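Local coordinates for metallo-beta-lactamase domain-containing protein 1 (Thermotoga maritima, PDB 1ZTC) that probably acts as a metal-dependent hydrolase of the metallo-beta-lactamase superfamily, perhaps an endoribonuclease, and binds two nickel ions, at residues 15-19 and 59-64; 34-38 and 208-212; 143-147 and 158-162; 152-158 and 170-175. All coordinates share one frame; numbering follows the deposited sequence.

Contact 1: 15-19 and 59-64; sequences LKILV and ELEEKF
Strand 15-19 and helix 59-64 run roughly antiparallel, at 145° between their directions; their axes come within 8.1 Å, and Leu18 and Lys63 have the nearest CA atoms. This is helix-on-sheet packing in an alpha/beta metallo-beta-lactamase fold: the helix lies against the end of an outermost strand of the six-stranded sheet, just where Leu18 and Val19 form a classic beta bulge opposite Val37. Leu18 divides its work between its two methyls. CG lies beside the backbone N and anti to the carbonyl carbon (chi1 -57°), and from there CD1 of Leu18 reaches CE1 of Phe64 at 3.9 Å and CD2 of Leu60 at 4.0 Å, while its CD2 slides past CB of Lys63. Leu60 turns the same methyl to CG2 of Val19, the two side chains crossing at about a right angle. Beside this apolar patch runs a polar strip. Glu59, extended beyond CG, brings its carboxylate alongside the methyls of Val19, with OE1 3.6 Å from CG2; that same oxygen is held in a salt bridge by Arg29 of the second subunit, which ties the contact to the subunit interface. Glu59 OE2 makes a long, weak salt bridge to NZ of Lys63, at 3.4 Å. Lys63, bent at chi2 and chi4, gives NZ to the backbone O of Leu18 at 2.8 Å, approaching from above the carbonyl plane. A water accepts a further hydrogen bond from Lys63 NZ and donates one to the backbone O of Ile17, 2.7 Å away.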
loop_
_atom_site.group_PDB
_atom_site.type_symbol
_atom_site.label_atom_id
_atom_site.label_comp_id
_atom_site.label_asym_id
_atom_site.label_seq_id
_atom_site.Cartn_x
_atom_site.Cartn_y
_atom_site.Cartn_z
ATOM N N LEU A 15 -23.374 -15.854 -8.174
ATOM C CA LEU A 15 -22.033 -15.410 -7.859
ATOM C C LEU A 15 -22.012 -13.940 -7.418
ATOM O O LEU A 15 -22.678 -13.102 -8.019
ATOM C CB LEU A 15 -21.170 -15.537 -9.098
ATOM C CG LEU A 15 -19.791 -14.876 -9.033
ATOM C CD1 LEU A 15 -18.884 -15.700 -8.230
ATOM C CD2 LEU A 15 -19.230 -14.678 -10.396
ATOM N N LYS A 16 -21.254 -13.652 -6.372
ATOM C CA LYS A 16 -20.904 -12.298 -6.019
ATOM C C LYS A 16 -19.407 -12.245 -5.734
ATOM O O LYS A 16 -18.878 -13.065 -4.988
ATOM C CB LYS A 16 -21.697 -11.826 -4.813
ATOM C CG LYS A 16 -21.581 -10.289 -4.583
ATOM C CD LYS A 16 -22.398 -9.789 -3.372
ATOM C CE LYS A 16 -22.354 -8.245 -3.163
ATOM N NZ LYS A 16 -22.602 -7.448 -4.413
ATOM N N ILE A 17 -18.721 -11.283 -6.348
ATOM C CA ILE A 17 -17.328 -11.028 -6.042
ATOM C C ILE A 17 -17.283 -10.033 -4.882
ATOM O O ILE A 17 -17.598 -8.862 -5.047
ATOM C CB ILE A 17 -16.552 -10.532 -7.274
ATOM C CG1 ILE A 17 -16.560 -11.629 -8.359
ATOM C CG2 ILE A 17 -15.095 -10.235 -6.905
ATOM C CD1 ILE A 17 -16.140 -11.155 -9.736
ATOM N N LEU A 18 -16.920 -10.510 -3.695
ATOM C CA LEU A 18 -16.935 -9.676 -2.511
ATOM C C LEU A 18 -15.763 -8.698 -2.475
ATOM O O LEU A 18 -15.880 -7.566 -1.985
ATOM C CB LEU A 18 -16.898 -10.550 -1.265
ATOM C CG LEU A 18 -18.003 -11.583 -1.124
ATOM C CD1 LEU A 18 -17.972 -12.152 0.271
ATOM C CD2 LEU A 18 -19.390 -10.988 -1.449
ATOM N N VAL A 19 -14.638 -9.157 -2.984
ATOM C CA VAL A 19 -13.395 -8.408 -3.036
ATOM C C VAL A 19 -12.693 -8.750 -4.348
ATOM O O VAL A 19 -12.540 -9.916 -4.669
ATOM C CB VAL A 19 -12.462 -8.879 -1.887
ATOM C CG1 VAL A 19 -11.051 -8.329 -2.016
ATOM C CG2 VAL A 19 -13.092 -8.600 -0.510
ATOM N N GLU A 59 -13.769 -4.338 3.828
ATOM C CA GLU A 59 -14.586 -4.621 2.649
ATOM C C GLU A 59 -15.508 -5.804 2.907
ATOM O O GLU A 59 -16.688 -5.781 2.521
ATOM C CB GLU A 59 -13.743 -4.875 1.389
ATOM C CG GLU A 59 -14.594 -4.825 0.105
ATOM C CD GLU A 59 -13.785 -4.822 -1.196
ATOM O OE1 GLU A 59 -12.543 -5.075 -1.160
ATOM O OE2 GLU A 59 -14.415 -4.532 -2.243
ATOM N N LEU A 60 -14.970 -6.849 3.538
ATOM C CA LEU A 60 -15.776 -8.005 3.857
ATOM C C LEU A 60 -16.900 -7.673 4.815
ATOM O O LEU A 60 -18.024 -8.129 4.625
ATOM C CB LEU A 60 -14.920 -9.147 4.387
ATOM C CG LEU A 60 -14.056 -9.772 3.292
ATOM C CD1 LEU A 60 -12.955 -10.592 3.933
ATOM C CD2 LEU A 60 -14.873 -10.604 2.312
ATOM N N GLU A 61 -16.600 -6.880 5.835
ATOM C CA GLU A 61 -17.609 -6.418 6.783
ATOM C C GLU A 61 -18.817 -5.798 6.066
ATOM O O GLU A 61 -19.984 -6.075 6.356
ATOM C CB GLU A 61 -16.956 -5.361 7.683
ATOM C CG GLU A 61 -17.750 -4.941 8.920
ATOM C CD GLU A 61 -17.562 -5.936 10.023
ATOM O OE1 GLU A 61 -18.358 -6.892 10.089
ATOM O OE2 GLU A 61 -16.577 -5.802 10.772
ATOM N N GLU A 62 -18.504 -4.909 5.144
ATOM C CA GLU A 62 -19.482 -4.178 4.365
ATOM C C GLU A 62 -20.284 -5.119 3.447
ATOM O O GLU A 62 -21.512 -5.008 3.360
ATOM C CB GLU A 62 -18.659 -3.150 3.617
ATOM C CG GLU A 62 -19.234 -2.224 2.675
ATOM C CD GLU A 62 -18.060 -1.405 2.082
ATOM O OE1 GLU A 62 -17.515 -0.513 2.801
ATOM O OE2 GLU A 62 -17.635 -1.739 0.944
ATOM N N LYS A 63 -19.616 -6.077 2.796
ATOM C CA LYS A 63 -20.332 -7.006 1.916
ATOM C C LYS A 63 -21.203 -8.014 2.694
ATOM O O LYS A 63 -22.320 -8.303 2.290
ATOM C CB LYS A 63 -19.381 -7.756 1.003
ATOM C CG LYS A 63 -18.513 -6.898 0.118
ATOM C CD LYS A 63 -19.316 -6.096 -0.861
ATOM C CE LYS A 63 -18.472 -5.012 -1.502
ATOM N NZ LYS A 63 -17.662 -5.546 -2.575
ATOM N N PHE A 64 -20.692 -8.534 3.803
ATOM C CA PHE A 64 -21.469 -9.407 4.653
ATOM C C PHE A 64 -22.711 -8.686 5.182
ATOM O O PHE A 64 -23.810 -9.252 5.211
ATOM C CB PHE A 64 -20.607 -9.946 5.803
ATOM C CG PHE A 64 -19.900 -11.246 5.470
ATOM C CD1 PHE A 64 -18.898 -11.289 4.510
ATOM C CD2 PHE A 64 -20.247 -12.436 6.120
ATOM C CE1 PHE A 64 -18.234 -12.504 4.196
ATOM C CE2 PHE A 64 -19.607 -13.641 5.803
ATOM C CZ PHE A 64 -18.587 -13.659 4.833
HETATM O O HOH W 1 -19.465 -7.012 -4.345
#

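Contact 2: 34-38 and 208-212; sequences FSTVV and VFPHD. With NI (nickel (II) ion), chain E.
The imidazole of His211 meets segment 34-38 at its edge: the backbone O of Phe34 lies near the ring plane, 3.1 Å from ND1, in a bent and weak hydrogen bond with an N-H...O angle of 124°. ND1 is also hydrogen-bonded to the backbone O of Gly22, and the ring of His86 meets that of His211 with the planes at about 80°. From the far side of the ring His211 NE2 binds a nickel ion at 2.2 Å, so backbone carbonyls on the ND1 side help to fix the ring's rotation and would probably strengthen NE2 as a ligand. Thr36 supplies the firmer grip. Thr36 N donates to the backbone O of Pro210 at 2.8 Å, and Thr36 OG1, beside the backbone N (chi1 -64°), donates to the backbone O of Phe209 at 2.7 Å, in the carbonyl plane and on a lone pair. The other branch of Thr36, CG2, turns to CG1 of Val208 at 3.8 Å. The loop after strand 206-208 is thus pinned beside strand 37-42 and carries the last histidine of one of the two metal positions of the metallo-beta-lactamase fold, this nickel ion being completed by Asp85, His86 and Asp174 with two waters.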
loop_
_atom_site.group_PDB
_atom_site.type_symbol
_atom_site.label_atom_id
_atom_site.label_comp_id
_atom_site.label_asym_id
_atom_site.label_seq_id
_atom_site.Cartn_x
_atom_site.Cartn_y
_atom_site.Cartn_z
ATOM N N PHE A 34 -3.517 -9.543 -1.030
ATOM C CA PHE A 34 -4.844 -9.930 -0.676
ATOM C C PHE A 34 -5.548 -10.476 -1.927
ATOM O O PHE A 34 -5.551 -9.850 -3.004
ATOM C CB PHE A 34 -5.607 -8.795 0.000
ATOM C CG PHE A 34 -5.865 -7.614 -0.868
ATOM C CD1 PHE A 34 -4.857 -6.713 -1.149
ATOM C CD2 PHE A 34 -7.127 -7.399 -1.432
ATOM C CE1 PHE A 34 -5.091 -5.586 -1.963
ATOM C CE2 PHE A 34 -7.351 -6.290 -2.226
ATOM C CZ PHE A 34 -6.329 -5.395 -2.501
ATOM N N SER A 35 -6.144 -11.652 -1.774
ATOM C CA SER A 35 -6.815 -12.269 -2.897
ATOM C C SER A 35 -8.236 -11.738 -3.084
ATOM O O SER A 35 -8.887 -11.234 -2.168
ATOM C CB SER A 35 -6.822 -13.811 -2.788
ATOM O OG SER A 35 -7.777 -14.283 -1.857
ATOM N N THR A 36 -8.688 -11.881 -4.317
ATOM C CA THR A 36 -10.095 -11.874 -4.650
ATOM C C THR A 36 -10.841 -12.865 -3.755
ATOM O O THR A 36 -10.326 -13.949 -3.428
ATOM C CB THR A 36 -10.232 -12.275 -6.107
ATOM O OG1 THR A 36 -9.603 -11.265 -6.903
ATOM C CG2 THR A 36 -11.711 -12.421 -6.520
ATOM N N VAL A 37 -12.050 -12.483 -3.361
ATOM C CA VAL A 37 -12.935 -13.329 -2.558
ATOM C C VAL A 37 -14.266 -13.482 -3.317
ATOM O O VAL A 37 -14.936 -12.514 -3.653
ATOM C CB VAL A 37 -13.236 -12.750 -1.166
ATOM C CG1 VAL A 37 -14.174 -13.692 -0.353
ATOM C CG2 VAL A 37 -11.959 -12.499 -0.421
ATOM N N VAL A 38 -14.600 -14.731 -3.580
ATOM C CA VAL A 38 -15.772 -15.132 -4.340
ATOM C C VAL A 38 -16.771 -15.789 -3.395
ATOM O O VAL A 38 -16.408 -16.645 -2.579
ATOM C CB VAL A 38 -15.349 -16.126 -5.463
ATOM C CG1 VAL A 38 -16.514 -16.870 -6.043
ATOM C CG2 VAL A 38 -14.610 -15.336 -6.557
ATOM N N VAL A 208 -11.930 -14.761 -13.491
ATOM C CA VAL A 208 -11.779 -14.136 -12.182
ATOM C C VAL A 208 -10.370 -14.406 -11.675
ATOM O O VAL A 208 -10.049 -15.510 -11.245
ATOM C CB VAL A 208 -12.852 -14.639 -11.189
ATOM C CG1 VAL A 208 -12.614 -14.083 -9.765
ATOM C CG2 VAL A 208 -14.261 -14.241 -11.682
ATOM N N PHE A 209 -9.545 -13.368 -11.724
ATOM C CA PHE A 209 -8.156 -13.423 -11.281
ATOM C C PHE A 209 -8.079 -13.164 -9.766
ATOM O O PHE A 209 -8.980 -12.570 -9.178
ATOM C CB PHE A 209 -7.311 -12.376 -12.001
ATOM C CG PHE A 209 -7.426 -12.415 -13.495
ATOM C CD1 PHE A 209 -6.913 -13.483 -14.220
ATOM C CD2 PHE A 209 -8.016 -11.376 -14.178
ATOM C CE1 PHE A 209 -7.027 -13.513 -15.601
ATOM C CE2 PHE A 209 -8.109 -11.397 -15.548
ATOM C CZ PHE A 209 -7.624 -12.464 -16.254
ATOM N N PRO A 210 -7.035 -13.677 -9.119
ATOM C CA PRO A 210 -6.911 -13.491 -7.662
ATOM C C PRO A 210 -6.376 -12.136 -7.219
ATOM O O PRO A 210 -6.492 -11.810 -6.035
ATOM C CB PRO A 210 -5.936 -14.605 -7.274
ATOM C CG PRO A 210 -5.066 -14.758 -8.529
ATOM C CD PRO A 210 -6.001 -14.597 -9.647
ATOM N N HIS A 211 -5.747 -11.387 -8.123
ATOM C CA HIS A 211 -5.116 -10.093 -7.780
ATOM C C HIS A 211 -5.375 -9.039 -8.816
ATOM O O HIS A 211 -4.509 -8.197 -9.080
ATOM C CB HIS A 211 -3.596 -10.280 -7.566
ATOM C CG HIS A 211 -3.312 -11.260 -6.492
ATOM N ND1 HIS A 211 -3.556 -10.974 -5.163
ATOM C CD2 HIS A 211 -2.923 -12.559 -6.543
ATOM C CE1 HIS A 211 -3.305 -12.056 -4.435
ATOM N NE2 HIS A 211 -2.950 -13.032 -5.252
ATOM N N ASP A 212 -6.577 -9.073 -9.389
ATOM C CA ASP A 212 -6.996 -8.047 -10.322
ATOM C C ASP A 212 -8.508 -8.110 -10.454
ATOM O O ASP A 212 -9.126 -9.032 -9.949
ATOM C CB ASP A 212 -6.318 -8.262 -11.677
ATOM C CG ASP A 212 -6.206 -6.990 -12.490
ATOM O OD1 ASP A 212 -6.843 -5.948 -12.137
ATOM O OD2 ASP A 212 -5.444 -7.030 -13.466
HETATM NI NI NI E . -1.967 -14.906 -4.609
HETATM O O HOH W 2 0.407 -13.908 -4.352
HETATM O O HOH W 3 -0.496 -16.197 -3.066
#

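Contact 3: 143-147 and 158-162; sequences KVKVF and SFLLD
Val146 and Phe159 lie side by side on one face of an antiparallel beta hairpin, strands 144-148 and 157-163 of the five-stranded sheet in this metallo-beta-lactamase fold. On that face the packing is continuous and buried. CG2 of Val146 sits at the edge of the Phe159 ring, 4.0 Å from CE1, and CG1 of Val144 approaches CD1 of the same ring. Both methyls of Val144 rest against CD2 of Leu161 at 4.0 Å. Strand 45-49 of the other sheet covers this side, with Ile49 touching Phe159 and Leu161, as expected where the two sheets of the fold pack face to face. The opposite face, with Phe147 and Leu160, is well packed at one end. Phe147 swings beside its backbone N (chi1 -67°) and lays its ring edge against Leu160, CE2 to CB 3.7 Å; helix 192-201 packs over this corner, Phe197 meeting the Phe147 ring edge to face. Lys145 leads away from the partner strand to Glu136 O. At the looser end Asp162 turns its carboxylate to Arg168 in a salt bridge, and the side chain of Lys143 touches the backbone O of Asp162 through CD, at 3.6 Å. Lys143 and Val144 form a classic bulge against Leu139, yet between these two strands the hydrogen bonding is unbroken: Lys145 N donates to Leu160 O at 2.8 Å and 176°, almost perfectly straight.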
loop_
_atom_site.group_PDB
_atom_site.type_symbol
_atom_site.label_atom_id
_atom_site.label_comp_id
_atom_site.label_asym_id
_atom_site.label_seq_id
_atom_site.Cartn_x
_atom_site.Cartn_y
_atom_site.Cartn_z
ATOM N N LYS A 143 -22.180 -27.954 -10.334
ATOM C CA LYS A 143 -22.056 -26.524 -10.651
ATOM C C LYS A 143 -20.609 -26.048 -10.591
ATOM O O LYS A 143 -20.278 -24.971 -11.141
ATOM C CB LYS A 143 -22.893 -25.706 -9.667
ATOM C CG LYS A 143 -24.399 -25.941 -9.786
ATOM C CD LYS A 143 -24.927 -25.358 -11.075
ATOM C CE LYS A 143 -26.461 -25.405 -11.120
ATOM N NZ LYS A 143 -26.901 -25.557 -12.547
ATOM N N VAL A 144 -19.770 -26.806 -9.871
ATOM C CA VAL A 144 -18.380 -26.433 -9.651
ATOM C C VAL A 144 -17.491 -27.567 -10.115
ATOM O O VAL A 144 -17.605 -28.685 -9.637
ATOM C CB VAL A 144 -18.116 -26.119 -8.177
ATOM C CG1 VAL A 144 -16.635 -25.764 -7.953
ATOM C CG2 VAL A 144 -19.006 -24.975 -7.729
ATOM N N LYS A 145 -16.668 -27.284 -11.112
ATOM C CA LYS A 145 -15.682 -28.238 -11.591
ATOM C C LYS A 145 -14.289 -27.847 -11.098
ATOM O O LYS A 145 -13.866 -26.713 -11.261
ATOM C CB LYS A 145 -15.712 -28.314 -13.109
ATOM C CG LYS A 145 -14.610 -29.192 -13.718
ATOM C CD LYS A 145 -14.807 -30.670 -13.463
ATOM C CE LYS A 145 -13.832 -31.466 -14.318
ATOM N NZ LYS A 145 -14.147 -32.913 -14.370
ATOM N N VAL A 146 -13.599 -28.829 -10.516
ATOM C CA VAL A 146 -12.269 -28.650 -9.920
ATOM C C VAL A 146 -11.182 -29.129 -10.860
ATOM O O VAL A 146 -11.230 -30.243 -11.355
ATOM C CB VAL A 146 -12.140 -29.469 -8.606
ATOM C CG1 VAL A 146 -10.800 -29.229 -7.954
ATOM C CG2 VAL A 146 -13.264 -29.113 -7.646
ATOM N N PHE A 147 -10.174 -28.295 -11.058
ATOM C CA PHE A 147 -9.051 -28.635 -11.920
ATOM C C PHE A 147 -7.770 -28.493 -11.125
ATOM O O PHE A 147 -7.545 -27.466 -10.467
ATOM C CB PHE A 147 -8.992 -27.685 -13.118
ATOM C CG PHE A 147 -10.132 -27.840 -14.071
ATOM C CD1 PHE A 147 -10.187 -28.910 -14.950
ATOM C CD2 PHE A 147 -11.142 -26.906 -14.105
ATOM C CE1 PHE A 147 -11.255 -29.041 -15.840
ATOM C CE2 PHE A 147 -12.211 -27.034 -14.991
ATOM C CZ PHE A 147 -12.261 -28.085 -15.849
ATOM N N SER A 158 -7.846 -24.647 -9.812
ATOM C CA SER A 158 -8.715 -23.675 -10.457
ATOM C C SER A 158 -10.139 -24.264 -10.462
ATOM O O SER A 158 -10.326 -25.495 -10.443
ATOM C CB SER A 158 -8.217 -23.323 -11.875
ATOM O OG SER A 158 -6.856 -22.882 -11.872
ATOM N N PHE A 159 -11.128 -23.376 -10.460
ATOM C CA PHE A 159 -12.530 -23.761 -10.363
ATOM C C PHE A 159 -13.377 -23.133 -11.482
ATOM O O PHE A 159 -13.363 -21.923 -11.688
ATOM C CB PHE A 159 -13.119 -23.330 -9.030
ATOM C CG PHE A 159 -12.380 -23.831 -7.843
ATOM C CD1 PHE A 159 -12.564 -25.136 -7.391
ATOM C CD2 PHE A 159 -11.480 -23.010 -7.177
ATOM C CE1 PHE A 159 -11.869 -25.617 -6.286
ATOM C CE2 PHE A 159 -10.783 -23.478 -6.080
ATOM C CZ PHE A 159 -10.969 -24.785 -5.624
ATOM N N LEU A 160 -14.118 -23.979 -12.183
ATOM C CA LEU A 160 -15.023 -23.543 -13.225
ATOM C C LEU A 160 -16.442 -23.621 -12.694
ATOM O O LEU A 160 -16.892 -24.692 -12.235
ATOM C CB LEU A 160 -14.856 -24.439 -14.455
ATOM C CG LEU A 160 -15.647 -24.061 -15.718
ATOM C CD1 LEU A 160 -15.110 -22.760 -16.341
ATOM C CD2 LEU A 160 -15.567 -25.190 -16.720
ATOM N N LEU A 161 -17.153 -22.504 -12.781
ATOM C CA LEU A 161 -18.444 -22.344 -12.143
ATOM C C LEU A 161 -19.522 -22.147 -13.218
ATOM O O LEU A 161 -19.347 -21.339 -14.122
ATOM C CB LEU A 161 -18.419 -21.118 -11.231
ATOM C CG LEU A 161 -17.180 -20.845 -10.352
ATOM C CD1 LEU A 161 -17.407 -19.564 -9.570
ATOM C CD2 LEU A 161 -16.933 -22.004 -9.421
ATOM N N ASP A 162 -20.630 -22.842 -13.085
ATOM C CA ASP A 162 -21.790 -22.553 -13.927
ATOM C C ASP A 162 -22.808 -21.763 -13.115
ATOM O O ASP A 162 -23.526 -22.302 -12.279
ATOM C CB ASP A 162 -22.340 -23.777 -14.622
ATOM C CG ASP A 162 -21.444 -24.193 -15.841
ATOM O OD1 ASP A 162 -21.133 -23.350 -16.724
ATOM O OD2 ASP A 162 -21.025 -25.362 -15.874
#

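Contact 4: 152-158 and 170-175; sequences HAREHLS and LITGDI. With NI (nickel (II) ion), chain F; NI (nickel (II) ion), chain E; PO4 (phosphate ion), chain G.
From its CB, placed over the centre of the His152 ring, Asp174 extends to the metals. CB of Asp174 lies 3.4 Å from the His152 ring centroid, nearly on the ring normal, a CH-pi contact, with the carboxylate turned 70° from the imidazole plane. CG carries Asp174 OD2 between the two nickel ions, at 2.2 Å from one and 2.4 Å from the other, whereas OD1 stays on the side of the first. His152, its CG anti to the backbone N (chi1 176°), presents NE2 to the second ion at 2.3 Å. A bridging aspartate of this kind is familiar from dinuclear hydrolases of the metallo-beta-lactamase superfamily, such as glyoxalase II; here His81 and His83 complete the second ion's protein ligands, and a water bridges the two metals. In a second shell, Asp174 N donates to NE2 of His156 at 2.9 Å, tilted 25° from the ring plane, and ND1 of His156 is held by Thr149. Ser158 OG donates to the backbone O of Thr172 at 2.6 Å. Farther out, Arg154 grips a phosphate ion, probably from the crystallisation liquor, through its backbone N, NE and NH2.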
loop_
_atom_site.group_PDB
_atom_site.type_symbol
_atom_site.label_atom_id
_atom_site.label_comp_id
_atom_site.label_asym_id
_atom_site.label_seq_id
_atom_site.Cartn_x
_atom_site.Cartn_y
_atom_site.Cartn_z
ATOM N N HIS A 152 2.196 -23.073 -10.094
ATOM C CA HIS A 152 2.350 -21.997 -9.123
ATOM C C HIS A 152 2.678 -22.614 -7.753
ATOM O O HIS A 152 3.601 -22.192 -7.050
ATOM C CB HIS A 152 1.071 -21.136 -9.027
ATOM C CG HIS A 152 1.167 -20.080 -7.981
ATOM N ND1 HIS A 152 1.967 -18.969 -8.130
ATOM C CD2 HIS A 152 0.631 -20.001 -6.737
ATOM C CE1 HIS A 152 1.892 -18.229 -7.036
ATOM N NE2 HIS A 152 1.096 -18.841 -6.176
ATOM N N ALA A 153 1.905 -23.641 -7.394
ATOM C CA ALA A 153 2.156 -24.428 -6.173
ATOM C C ALA A 153 1.612 -25.823 -6.427
ATOM O O ALA A 153 0.674 -25.983 -7.230
ATOM C CB ALA A 153 1.472 -23.773 -4.984
ATOM N N ARG A 154 2.205 -26.834 -5.799
ATOM C CA ARG A 154 1.843 -28.223 -6.091
ATOM C C ARG A 154 0.364 -28.513 -5.821
ATOM O O ARG A 154 -0.235 -29.379 -6.457
ATOM C CB ARG A 154 2.694 -29.194 -5.271
ATOM C CG ARG A 154 2.375 -29.179 -3.746
ATOM C CD ARG A 154 3.398 -29.928 -2.903
ATOM N NE ARG A 154 4.641 -29.170 -2.768
ATOM C CZ ARG A 154 5.713 -29.586 -2.106
ATOM N NH1 ARG A 154 5.723 -30.778 -1.518
ATOM N NH2 ARG A 154 6.789 -28.804 -2.045
ATOM N N GLU A 155 -0.228 -27.800 -4.866
ATOM C CA GLU A 155 -1.629 -28.050 -4.474
ATOM C C GLU A 155 -2.645 -27.167 -5.201
ATOM O O GLU A 155 -3.836 -27.148 -4.865
ATOM C CB GLU A 155 -1.786 -27.887 -2.962
ATOM C CG GLU A 155 -1.910 -26.455 -2.414
ATOM C CD GLU A 155 -0.577 -25.719 -2.281
ATOM O OE1 GLU A 155 0.488 -26.270 -2.681
ATOM O OE2 GLU A 155 -0.605 -24.596 -1.730
ATOM N N HIS A 156 -2.179 -26.434 -6.204
ATOM C CA HIS A 156 -2.967 -25.377 -6.774
ATOM C C HIS A 156 -4.147 -25.905 -7.598
ATOM O O HIS A 156 -4.007 -26.807 -8.451
ATOM C CB HIS A 156 -2.098 -24.428 -7.611
ATOM C CG HIS A 156 -2.827 -23.184 -8.023
ATOM N ND1 HIS A 156 -3.709 -23.156 -9.090
ATOM C CD2 HIS A 156 -2.854 -21.941 -7.472
ATOM C CE1 HIS A 156 -4.231 -21.942 -9.181
ATOM N NE2 HIS A 156 -3.731 -21.189 -8.207
ATOM N N LEU A 157 -5.296 -25.284 -7.368
ATOM C CA LEU A 157 -6.549 -25.611 -8.037
ATOM C C LEU A 157 -7.159 -24.392 -8.693
ATOM O O LEU A 157 -7.044 -23.262 -8.182
ATOM C CB LEU A 157 -7.576 -26.120 -7.021
ATOM C CG LEU A 157 -7.250 -27.390 -6.232
ATOM C CD1 LEU A 157 -8.310 -27.570 -5.151
ATOM C CD2 LEU A 157 -7.141 -28.618 -7.108
ATOM N N SER A 158 -7.846 -24.647 -9.812
ATOM C CA SER A 158 -8.715 -23.675 -10.457
ATOM C C SER A 158 -10.139 -24.264 -10.462
ATOM O O SER A 158 -10.326 -25.495 -10.443
ATOM C CB SER A 158 -8.217 -23.323 -11.875
ATOM O OG SER A 158 -6.856 -22.882 -11.872
ATOM N N LEU A 170 -14.452 -18.808 -14.736
ATOM C CA LEU A 170 -13.230 -19.487 -14.306
ATOM C C LEU A 170 -12.526 -18.684 -13.211
ATOM O O LEU A 170 -12.075 -17.551 -13.448
ATOM C CB LEU A 170 -12.265 -19.703 -15.474
ATOM C CG LEU A 170 -10.965 -20.469 -15.142
ATOM C CD1 LEU A 170 -11.253 -21.841 -14.594
ATOM C CD2 LEU A 170 -10.058 -20.569 -16.323
ATOM N N ILE A 171 -12.458 -19.282 -12.022
ATOM C CA ILE A 171 -11.636 -18.785 -10.920
ATOM C C ILE A 171 -10.220 -19.357 -11.147
ATOM O O ILE A 171 -9.965 -20.533 -10.956
ATOM C CB ILE A 171 -12.159 -19.262 -9.559
ATOM C CG1 ILE A 171 -13.676 -19.033 -9.408
ATOM C CG2 ILE A 171 -11.329 -18.603 -8.406
ATOM C CD1 ILE A 171 -14.127 -17.642 -9.646
ATOM N N THR A 172 -9.320 -18.522 -11.651
ATOM C CA THR A 172 -8.035 -19.026 -12.157
ATOM C C THR A 172 -7.090 -19.422 -11.063
ATOM O O THR A 172 -6.359 -20.427 -11.195
ATOM C CB THR A 172 -7.325 -17.984 -13.048
ATOM O OG1 THR A 172 -6.963 -16.824 -12.287
ATOM C CG2 THR A 172 -8.216 -17.580 -14.198
ATOM N N GLY A 173 -7.127 -18.640 -9.974
ATOM C CA GLY A 173 -6.083 -18.688 -8.982
ATOM C C GLY A 173 -4.811 -18.091 -9.564
ATOM O O GLY A 173 -4.823 -17.391 -10.605
ATOM N N ASP A 174 -3.712 -18.366 -8.876
ATOM C CA ASP A 174 -2.453 -17.688 -9.120
ATOM C C ASP A 174 -1.654 -18.184 -10.303
ATOM O O ASP A 174 -0.540 -17.723 -10.515
ATOM C CB ASP A 174 -1.608 -17.757 -7.867
ATOM C CG ASP A 174 -1.854 -16.578 -6.940
ATOM O OD1 ASP A 174 -2.447 -15.573 -7.328
ATOM O OD2 ASP A 174 -1.389 -16.631 -5.825
ATOM N N ILE A 175 -2.204 -19.115 -11.079
ATOM C CA ILE A 175 -1.581 -19.437 -12.350
ATOM C C ILE A 175 -1.650 -18.223 -13.308
ATOM O O ILE A 175 -0.839 -18.124 -14.213
ATOM C CB ILE A 175 -2.208 -20.687 -13.008
ATOM C CG1 ILE A 175 -3.690 -20.454 -13.282
ATOM C CG2 ILE A 175 -1.975 -21.913 -12.120
ATOM C CD1 ILE A 175 -4.356 -21.575 -14.047
HETATM NI NI NI F . 0.043 -17.837 -4.411
HETATM NI NI NI E . -1.967 -14.906 -4.609
HETATM P P PO4 G . 5.751 -25.909 -4.452
HETATM O O1 PO4 G . 6.709 -27.057 -4.348
HETATM O O2 PO4 G . 6.047 -24.897 -3.396
HETATM O O3 PO4 G . 4.356 -26.373 -4.133
HETATM O O4 PO4 G . 5.835 -25.351 -5.849
HETATM O O HOH W 2 0.407 -13.908 -4.352
HETATM O O HOH W 3 -0.496 -16.197 -3.066
HETATM O O HOH W 4 1.630 -16.017 -4.679
#

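In the fold
Contacts 2 and 4 meet at the metal centre: they share a nickel ion and two of its waters, their centres lie 11 Å apart, and strand 206-208 joins strand 169-171 through Val208 N to Leu170 O at 2.8 Å. Contact 3 continues the same five-stranded sheet away from the metals; it shares Ser158 with contact 4, and their centres are 12 Å apart. Contact 1 belongs to the other sheet, where strands 13-19 and 37-42 are neighbours, and Leu18 N reaches Val37 O at 2.8 Å to couple it to contact 2. The side chain of Val19 is still about 12 Å from a nickel ion. Contacts 3 and 4 both fall within the loop that contact 2 closes.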